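Side-chain contacts in YqgE/AlgH family protein (Corynebacterium diphtheriae NCTC 13129, PDB 2GS5), which is of unknown function but belongs to the UPF0301 (AlgH) family of bacterial proteins: residues P65-V68 / P69-T72; P122-I125 / K126-S130. All coordinates share one frame; numbering follows the deposited sequence.

Contact 1. Residues P65-V68 / P69-T72; sequences PEWV and PCVT
Trp67 lays the CE3-CZ3 side of its six-membered ring against Cys70, one 3-10 turn further on. Cys70 CB stands at the indole edge, in the ring plane, while SG slants in, touching CZ3 of Trp67 at 3.9 Å. This is a sulfur-aromatic contact, oblique rather than stacked: the sulfur lies 69° off the ring normal. Both side chains leave the backbone the same way, Trp67 CG and Cys70 SG each anti to its own carbonyl carbon (chi1 -81° and -70°), and with the i+3 spacing this puts the indole and the thiol side by side. The backbone of the turn supplies two i+3 bonds. Cys70 N reaches Trp67 O at 2.9 Å, and Val71 N reaches Val68 O at 3.0 Å. Val71 folds its CG2 back over the same Trp67 oxygen, 3.4 Å away. Pro69 has no N-H to give, and its CD sits beside Glu66 O at 3.6 Å. CD of Pro69 also lies 3.5 Å from Val68 CB, a closeness that goes with the Val68-Pro69 peptide link. Thus 65-70 is a short 3-10 helix in the loop between strands 58-59 and 76-79. Trp67 and Cys70 on its inner side, with Val71 just after it, rest on Met132 of strand 129-141; the indole NE1 is bonded to Leu118 O, and Trp67 also packs against Pro122 and Ile125 of helix 122-125.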
ATOM      1  N   PRO A  65      16.226  13.239   5.744  1.00 16.88           N
ATOM      2  CA  PRO A  65      16.493  14.074   4.572  1.00 16.83           C
ATOM      3  C   PRO A  65      17.330  13.394   3.489  1.00 16.28           C
ATOM      4  O   PRO A  65      17.197  13.728   2.319  1.00 15.80           O
ATOM      5  CB  PRO A  65      17.227  15.286   5.160  1.00 16.90           C
ATOM      6  CG  PRO A  65      17.721  14.837   6.481  1.00 16.83           C
ATOM      7  CD  PRO A  65      16.746  13.842   6.984  1.00 17.37           C
ATOM      8  N   GLU A  66      18.177  12.446   3.884  1.00 16.29           N
ATOM      9  CA  GLU A  66      19.042  11.733   2.954  1.00 16.69           C
ATOM     10  C   GLU A  66      18.265  10.994   1.866  1.00 15.92           C
ATOM     11  O   GLU A  66      18.796  10.759   0.785  1.00 16.74           O
ATOM     12  CB  GLU A  66      19.953  10.736   3.695  1.00 17.23           C
ATOM     13  CG  GLU A  66      19.236   9.605   4.446  1.00 19.81           C
ATOM     14  CD  GLU A  66      18.924   9.923   5.905  1.00 22.24           C
ATOM     15  OE1 GLU A  66      18.705  11.110   6.252  1.00 22.13           O
ATOM     16  OE2 GLU A  66      18.884   8.961   6.710  1.00 26.14           O
ATOM     17  N   TRP A  67      17.023  10.622   2.170  1.00 15.53           N
ATOM     18  CA  TRP A  67      16.193   9.859   1.232  1.00 15.17           C
ATOM     19  C   TRP A  67      15.396  10.722   0.264  1.00 14.64           C
ATOM     20  O   TRP A  67      14.846  10.209  -0.706  1.00 14.10           O
ATOM     21  CB  TRP A  67      15.263   8.908   2.003  1.00 15.50           C
ATOM     22  CG  TRP A  67      16.003   7.671   2.393  1.00 15.21           C
ATOM     23  CD1 TRP A  67      16.503   7.355   3.617  1.00 16.34           C
ATOM     24  CD2 TRP A  67      16.383   6.610   1.515  1.00 15.07           C
ATOM     25  NE1 TRP A  67      17.163   6.143   3.561  1.00 15.69           N
ATOM     26  CE2 TRP A  67      17.103   5.666   2.279  1.00 15.87           C
ATOM     27  CE3 TRP A  67      16.162   6.353   0.157  1.00 15.47           C
ATOM     28  CZ2 TRP A  67      17.609   4.492   1.724  1.00 15.27           C
ATOM     29  CZ3 TRP A  67      16.662   5.189  -0.390  1.00 16.14           C
ATOM     30  CH2 TRP A  67      17.380   4.270   0.392  1.00 15.79           C
ATOM     31  N   VAL A  68      15.342  12.025   0.506  1.00 13.97           N
ATOM     32  CA  VAL A  68      14.485  12.907  -0.296  1.00 14.49           C
ATOM     33  C   VAL A  68      14.675  12.782  -1.819  1.00 14.75           C
ATOM     34  O   VAL A  68      13.689  12.728  -2.543  1.00 14.56           O
ATOM     35  CB  VAL A  68      14.595  14.382   0.162  1.00 14.11           C
ATOM     36  CG1 VAL A  68      13.850  15.304  -0.794  1.00 14.25           C
ATOM     37  CG2 VAL A  68      14.026  14.517   1.563  1.00 13.59           C
ATOM     38  N   PRO A  69      15.928  12.727  -2.314  1.00 15.06           N
ATOM     39  CA  PRO A  69      16.133  12.553  -3.765  1.00 15.35           C
ATOM     40  C   PRO A  69      15.474  11.328  -4.417  1.00 15.40           C
ATOM     41  O   PRO A  69      15.230  11.338  -5.615  1.00 16.06           O
ATOM     42  CB  PRO A  69      17.656  12.463  -3.891  1.00 15.85           C
ATOM     43  CG  PRO A  69      18.175  13.182  -2.709  1.00 15.44           C
ATOM     44  CD  PRO A  69      17.210  12.895  -1.603  1.00 15.64           C
ATOM     45  N   CYS A  70      15.179  10.294  -3.633  1.00 14.90           N
ATOM     46  CA  CYS A  70      14.548   9.074  -4.143  1.00 15.19           C
ATOM     47  C   CYS A  70      13.028   9.110  -4.047  1.00 14.59           C
ATOM     48  O   CYS A  70      12.358   8.238  -4.609  1.00 14.58           O
ATOM     49  CB  CYS A  70      15.010   7.857  -3.345  1.00 15.41           C
ATOM     50  SG  CYS A  70      16.708   7.368  -3.599  1.00 17.25           S
ATOM     51  N   VAL A  71      12.483  10.089  -3.329  1.00 14.23           N
ATOM     52  CA  VAL A  71      11.058  10.067  -2.988  1.00 14.06           C
ATOM     53  C   VAL A  71      10.224  10.798  -4.028  1.00 13.61           C
ATOM     54  O   VAL A  71      10.509  11.945  -4.388  1.00 13.31           O
ATOM     55  CB  VAL A  71      10.796  10.669  -1.594  1.00 14.07           C
ATOM     56  CG1 VAL A  71       9.303  10.724  -1.291  1.00 14.38           C
ATOM     57  CG2 VAL A  71      11.517   9.859  -0.520  1.00 14.92           C
ATOM     58  N   THR A  72       9.183  10.119  -4.502  1.00 12.90           N
ATOM     59  CA  THR A  72       8.238  10.690  -5.443  1.00 13.55           C
ATOM     60  C   THR A  72       7.433  11.809  -4.787  1.00 13.22           C
ATOM     61  O   THR A  72       7.053  11.710  -3.620  1.00 13.27           O
ATOM     62  CB  THR A  72       7.277   9.594  -5.917  1.00 13.10           C
ATOM     63  OG1 THR A  72       8.037   8.505  -6.463  1.00 14.29           O
ATOM     64  CG2 THR A  72       6.277  10.124  -6.935  1.00 13.78           C
TER

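Contact 2. Residues P122-I125 / K126-S130; sequences PEEI and KPLVS
Glu124 ends in a flat carboxylate that Leu128 approaches from off its plane, with CD1 of Leu128 4.3 Å from OE1 of Glu124. The other flat groups in play are backbone carbonyls. Lys126 N donates to Pro122 O at 2.9 Å. Leu128 N bonds in turn to Ile125 O at 2.8 Å. The oxygens of Glu123 and Glu124 face carbon instead: Pro127 CD lies 3.3 Å from Glu123 O and also touches Glu124 O, and Leu128 CG packs on Glu124 O at 3.4 Å. The one-turn helix 122-125 leads by way of 126-128, still helical in phi/psi, into strand 129-141. One i+4 bond is followed by one of i+3, and Pro127 has no N-H to offer Glu123 O. At the start of the turn, Asp121 OD1 accepts a hydrogen bond from Glu123 N. Ile125 is the buried residue of the group. Its CG2, anti to the backbone N (chi1 of CG1 -66°), is directed along the chain toward Val129, crossing that side chain obliquely and meeting CG1 of Val129 at 4.1 Å. The other Val129 methyl, CG2, rests on Ile125 O at 3.6 Å. Ile125 also packs against Ala120 and Trp67. Lys126 has its CB beside Pro122 O and leads its bent chain away from the turn, touching Cys70, while the backbone of Leu128 bonds to Ala95 and that of Ser130 to Val93.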
ATOM      1  N   PRO A 122      21.182   5.877  -0.132  1.00 17.51           N
ATOM      2  CA  PRO A 122      20.225   6.394  -1.117  1.00 17.82           C
ATOM      3  C   PRO A 122      20.788   6.521  -2.534  1.00 18.09           C
ATOM      4  O   PRO A 122      20.028   6.420  -3.497  1.00 17.71           O
ATOM      5  CB  PRO A 122      19.862   7.782  -0.574  1.00 18.00           C
ATOM      6  CG  PRO A 122      20.166   7.726   0.874  1.00 18.23           C
ATOM      7  CD  PRO A 122      21.294   6.760   1.043  1.00 17.63           C
ATOM      8  N   GLU A 123      22.095   6.753  -2.653  1.00 18.19           N
ATOM      9  CA  GLU A 123      22.744   6.820  -3.967  1.00 19.17           C
ATOM     10  C   GLU A 123      22.819   5.457  -4.663  1.00 19.00           C
ATOM     11  O   GLU A 123      22.836   5.405  -5.896  1.00 19.23           O
ATOM     12  CB  GLU A 123      24.127   7.465  -3.847  1.00 19.55           C
ATOM     13  CG  GLU A 123      24.047   8.937  -3.437  1.00 21.39           C
ATOM     14  CD  GLU A 123      25.386   9.658  -3.520  1.00 22.24           C
ATOM     15  OE1 GLU A 123      25.788  10.071  -4.634  1.00 27.40           O
ATOM     16  OE2 GLU A 123      26.038   9.824  -2.465  1.00 26.67           O
ATOM     17  N   GLU A 124      22.862   4.370  -3.892  1.00 18.70           N
ATOM     18  CA  GLU A 124      22.748   3.003  -4.439  1.00 18.86           C
ATOM     19  C   GLU A 124      21.359   2.792  -5.015  1.00 17.30           C
ATOM     20  O   GLU A 124      21.191   2.264  -6.119  1.00 17.49           O
ATOM     21  CB  GLU A 124      22.967   1.932  -3.345  1.00 18.93           C
ATOM     22  CG  GLU A 124      22.972   0.472  -3.876  1.00 20.23           C
ATOM     23  CD  GLU A 124      22.370  -0.588  -2.932  1.00 21.99           C
ATOM     24  OE1 GLU A 124      22.127  -1.715  -3.420  1.00 27.11           O
ATOM     25  OE2 GLU A 124      22.136  -0.338  -1.725  1.00 26.24           O
ATOM     26  N   ILE A 125      20.361   3.188  -4.239  1.00 15.70           N
ATOM     27  CA  ILE A 125      18.980   2.851  -4.526  1.00 14.64           C
ATOM     28  C   ILE A 125      18.388   3.729  -5.631  1.00 14.37           C
ATOM     29  O   ILE A 125      17.590   3.247  -6.430  1.00 13.49           O
ATOM     30  CB  ILE A 125      18.137   2.928  -3.232  1.00 14.90           C
ATOM     31  CG1 ILE A 125      18.598   1.847  -2.243  1.00 15.22           C
ATOM     32  CG2 ILE A 125      16.647   2.769  -3.537  1.00 14.25           C
ATOM     33  CD1 ILE A 125      18.575   0.411  -2.800  1.00 15.50           C
ATOM     34  N   LYS A 126      18.807   4.995  -5.695  1.00 14.15           N
ATOM     35  CA  LYS A 126      18.241   5.963  -6.651  1.00 13.88           C
ATOM     36  C   LYS A 126      18.095   5.422  -8.089  1.00 12.98           C
ATOM     37  O   LYS A 126      16.999   5.466  -8.633  1.00 12.81           O
ATOM     38  CB  LYS A 126      19.018   7.292  -6.621  1.00 14.81           C
ATOM     39  CG  LYS A 126      18.563   8.343  -7.650  1.00 16.17           C
ATOM     40  CD  LYS A 126      17.403   9.177  -7.173  1.00 20.32           C
ATOM     41  CE  LYS A 126      17.071  10.302  -8.146  1.00 20.84           C
ATOM     42  NZ  LYS A 126      16.646   9.840  -9.512  1.00 24.53           N
ATOM     43  N   PRO A 127      19.185   4.900  -8.697  1.00 12.13           N
ATOM     44  CA  PRO A 127      19.065   4.369 -10.069  1.00 12.21           C
ATOM     45  C   PRO A 127      18.199   3.120 -10.211  1.00 11.56           C
ATOM     46  O   PRO A 127      17.795   2.769 -11.325  1.00 10.89           O
ATOM     47  CB  PRO A 127      20.516   4.036 -10.450  1.00 12.33           C
ATOM     48  CG  PRO A 127      21.247   3.913  -9.197  1.00 12.99           C
ATOM     49  CD  PRO A 127      20.576   4.826  -8.210  1.00 12.38           C
ATOM     50  N   LEU A 128      17.917   2.457  -9.090  1.00 11.30           N
ATOM     51  CA  LEU A 128      17.227   1.167  -9.095  1.00 11.85           C
ATOM     52  C   LEU A 128      15.724   1.278  -8.902  1.00 11.47           C
ATOM     53  O   LEU A 128      15.023   0.266  -9.007  1.00 10.91           O
ATOM     54  CB  LEU A 128      17.791   0.256  -8.007  1.00 12.22           C
ATOM     55  CG  LEU A 128      19.307   0.081  -7.999  1.00 12.31           C
ATOM     56  CD1 LEU A 128      19.751  -0.886  -6.885  1.00 13.06           C
ATOM     57  CD2 LEU A 128      19.842  -0.400  -9.349  1.00 12.57           C
ATOM     58  N   VAL A 129      15.230   2.486  -8.620  1.00 11.22           N
ATOM     59  CA  VAL A 129      13.786   2.714  -8.490  1.00 11.71           C
ATOM     60  C   VAL A 129      13.314   3.854  -9.386  1.00 12.04           C
ATOM     61  O   VAL A 129      14.052   4.808  -9.623  1.00 11.53           O
ATOM     62  CB  VAL A 129      13.373   3.002  -7.023  1.00 11.82           C
ATOM     63  CG1 VAL A 129      13.639   1.758  -6.126  1.00 11.82           C
ATOM     64  CG2 VAL A 129      14.081   4.245  -6.502  1.00 13.36           C
ATOM     65  N   SER A 130      12.089   3.739  -9.893  1.00 12.07           N
ATOM     66  CA  SER A 130      11.468   4.816 -10.666  1.00 12.93           C
ATOM     67  C   SER A 130      10.610   5.691  -9.779  1.00 13.24           C
ATOM     68  O   SER A 130      10.228   6.796 -10.163  1.00 14.25           O
ATOM     69  CB  SER A 130      10.621   4.267 -11.813  1.00 13.26           C
ATOM     70  OG  SER A 130       9.615   3.383 -11.342  1.00 14.73           O
TER

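In the fold
Contact 1 comes first along the chain, contact 2 some fifty residues later, yet their centres lie only 10 Å apart, on the same side of the chain's centre. The two short helical turns touch directly: Cys70 SG lies 3.5 Å from Pro122 O, Glu66 O meets Pro122 CG, and Pro69 O meets Lys126 CE, all by packing. Strand 129-141 joins them further. Contact 2 leads straight into it, and 65-72 is tied to it by backbone hydrogen bonds of Thr72 with Met132 and by side chains on Met132 and Leu134. That strand pairs with 47-51, 76-79 and 87-94 in the mixed sheet, and both turns lie near its first residues, within the AlgH-like region.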